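PDB 4ACV: prophage lambdalm01, antigen B from Listeria monocytogenes, which probably acts as a phage tail terminator, a hexameric protein that ends the growth of the tail tube, as its relatives do. Local coordinates for residues 92-97 against 120-125. Sequence-based numbering, arbitrary orientation.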
loop_
_atom_site.group_PDB
_atom_site.type_symbol
_atom_site.label_atom_id
_atom_site.label_comp_id
_atom_site.label_asym_id
_atom_site.label_seq_id
_atom_site.Cartn_x
_atom_site.Cartn_y
_atom_site.Cartn_z
ATOM N N LYS A 92 -31.378 -10.861 4.045
ATOM C CA LYS A 92 -31.842 -9.675 4.761
ATOM C C LYS A 92 -30.741 -8.659 5.052
ATOM O O LYS A 92 -29.674 -8.998 5.568
ATOM C CB LYS A 92 -32.544 -10.066 6.062
ATOM C CG LYS A 92 -33.940 -10.631 5.879
ATOM C CD LYS A 92 -34.861 -9.635 5.195
ATOM C CE LYS A 92 -36.270 -10.218 5.024
ATOM N NZ LYS A 92 -37.030 -10.303 6.312
ATOM N N LEU A 93 -31.012 -7.404 4.717
ATOM C CA LEU A 93 -30.108 -6.322 5.066
ATOM C C LEU A 93 -30.196 -6.088 6.572
ATOM O O LEU A 93 -31.274 -5.851 7.125
ATOM C CB LEU A 93 -30.472 -5.054 4.297
ATOM C CG LEU A 93 -29.689 -3.793 4.640
ATOM C CD1 LEU A 93 -28.246 -3.891 4.157
ATOM C CD2 LEU A 93 -30.388 -2.605 4.021
ATOM N N VAL A 94 -29.053 -6.175 7.236
ATOM C CA VAL A 94 -29.001 -6.105 8.687
ATOM C C VAL A 94 -28.413 -4.776 9.176
ATOM O O VAL A 94 -28.768 -4.291 10.249
ATOM C CB VAL A 94 -28.190 -7.292 9.241
ATOM C CG1 VAL A 94 -27.753 -7.030 10.651
ATOM C CG2 VAL A 94 -29.016 -8.554 9.150
ATOM N N ALA A 95 -27.514 -4.190 8.389
ATOM C CA ALA A 95 -26.935 -2.898 8.744
ATOM C C ALA A 95 -26.423 -2.130 7.539
ATOM O O ALA A 95 -25.973 -2.705 6.544
ATOM C CB ALA A 95 -25.822 -3.057 9.784
ATOM N N VAL A 96 -26.513 -0.813 7.648
ATOM C CA VAL A 96 -25.950 0.086 6.668
ATOM C C VAL A 96 -25.126 1.097 7.443
ATOM O O VAL A 96 -25.567 1.615 8.461
ATOM C CB VAL A 96 -27.044 0.828 5.897
ATOM C CG1 VAL A 96 -26.427 1.789 4.883
ATOM C CG2 VAL A 96 -27.983 -0.160 5.219
ATOM N N ARG A 97 -23.915 1.363 6.981
ATOM C CA ARG A 97 -23.085 2.334 7.651
ATOM C C ARG A 97 -22.169 2.981 6.625
ATOM O O ARG A 97 -21.903 2.406 5.562
ATOM C CB ARG A 97 -22.293 1.679 8.780
ATOM C CG ARG A 97 -21.347 0.612 8.299
ATOM C CD ARG A 97 -20.546 -0.016 9.436
ATOM N NE ARG A 97 -21.358 -0.865 10.296
ATOM C CZ ARG A 97 -21.802 -2.070 9.952
ATOM N NH1 ARG A 97 -21.536 -2.559 8.747
ATOM N NH2 ARG A 97 -22.527 -2.781 10.804
ATOM N N SER A 120 -24.235 -4.874 5.766
ATOM C CA SER A 120 -24.191 -6.234 6.281
ATOM C C SER A 120 -25.474 -6.975 5.932
ATOM O O SER A 120 -26.575 -6.513 6.225
ATOM C CB SER A 120 -23.995 -6.230 7.792
ATOM O OG SER A 120 -22.847 -5.486 8.145
ATOM N N ILE A 121 -25.321 -8.132 5.307
ATOM C CA ILE A 121 -26.460 -8.893 4.825
ATOM C C ILE A 121 -26.421 -10.310 5.381
ATOM O O ILE A 121 -25.386 -10.981 5.319
ATOM C CB ILE A 121 -26.487 -8.924 3.269
ATOM C CG1 ILE A 121 -26.806 -7.527 2.716
ATOM C CG2 ILE A 121 -27.467 -9.977 2.764
ATOM C CD1 ILE A 121 -26.782 -7.425 1.213
ATOM N N CYS A 122 -27.549 -10.750 5.936
ATOM C CA CYS A 122 -27.677 -12.102 6.478
ATOM C C CYS A 122 -28.480 -13.039 5.571
ATOM O O CYS A 122 -29.461 -12.639 4.942
ATOM C CB CYS A 122 -28.318 -12.062 7.873
ATOM S SG CYS A 122 -27.216 -11.435 9.166
ATOM N N ARG A 123 -28.071 -14.297 5.521
ATOM C CA ARG A 123 -28.857 -15.295 4.809
ATOM C C ARG A 123 -29.279 -16.435 5.723
ATOM O O ARG A 123 -28.724 -16.617 6.804
ATOM C CB ARG A 123 -28.084 -15.831 3.614
ATOM C CG ARG A 123 -26.726 -16.393 3.965
ATOM C CD ARG A 123 -25.860 -16.455 2.723
ATOM N NE ARG A 123 -24.762 -17.389 2.885
ATOM C CZ ARG A 123 -23.544 -17.047 3.285
ATOM N NH1 ARG A 123 -23.271 -15.779 3.552
ATOM N NH2 ARG A 123 -22.603 -17.973 3.417
ATOM N N GLU A 124 -30.278 -17.192 5.280
ATOM C CA GLU A 124 -30.759 -18.357 6.009
ATOM C C GLU A 124 -29.641 -19.376 6.200
ATOM O O GLU A 124 -28.806 -19.561 5.313
ATOM C CB GLU A 124 -31.904 -19.009 5.234
ATOM C CG GLU A 124 -32.912 -18.019 4.658
ATOM C CD GLU A 124 -34.025 -17.659 5.633
ATOM O OE1 GLU A 124 -34.760 -18.577 6.068
ATOM O OE2 GLU A 124 -34.167 -16.457 5.947
ATOM N N LEU A 125 -29.625 -20.034 7.357
ATOM C CA LEU A 125 -28.674 -21.112 7.600
ATOM C C LEU A 125 -29.414 -22.398 7.949
ATOM O O LEU A 125 -29.962 -23.073 7.073
ATOM C CB LEU A 125 -27.681 -20.733 8.708
#
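V94 and A95 of strand 92-97 both face S120, a classic beta bulge in the antiparallel pairing of this strand with 120-123. The carbonyl oxygen of S120 takes both bulge amides: V94 N sits 2.7 Å from S120 O, nearly along the C=O axis, whereas A95 N reaches the same S120 O by a weak bond of 3.3 Å. S120 N returns a bond to A95 O. Before the bulge the pairing is regular, K92 and C122 forming a hydrogen-bonded pair and L93 and I121 a non-hydrogen-bonded one, where I121 CA lies 3.3 Å from K92 O in a CA-H...O contact. The extra residue turns V94 toward the partner strand. Its CB lies 3.5 Å from S120 O; CG1 points off with chi1 at 162°, and this sets CG2 beside the backbone N, where it packs against C122 CB and comes to 3.4 Å from C122 SG. A95 CB, S120 and C122 share that side of the sheet. On the other, L93 CD1 slants across I121 CG1, the two 4.2 Å apart, and both side chains also touch other parts of the chain, L93 on F85 and V119, I121 on L87 and Y58. R97 bends at chi3 (71°), which brings its guanidinium across toward S120. This group forms a salt bridge through NH1 with E118 and another through NE with E47 of a neighbouring subunit, the second linking strand 92-97 to an adjacent chain of the hexamer. A further bond is long but straight: S120 OG lies 3.3 Å from R97 NH1, at the guanidinium edge and 2° out of its plane.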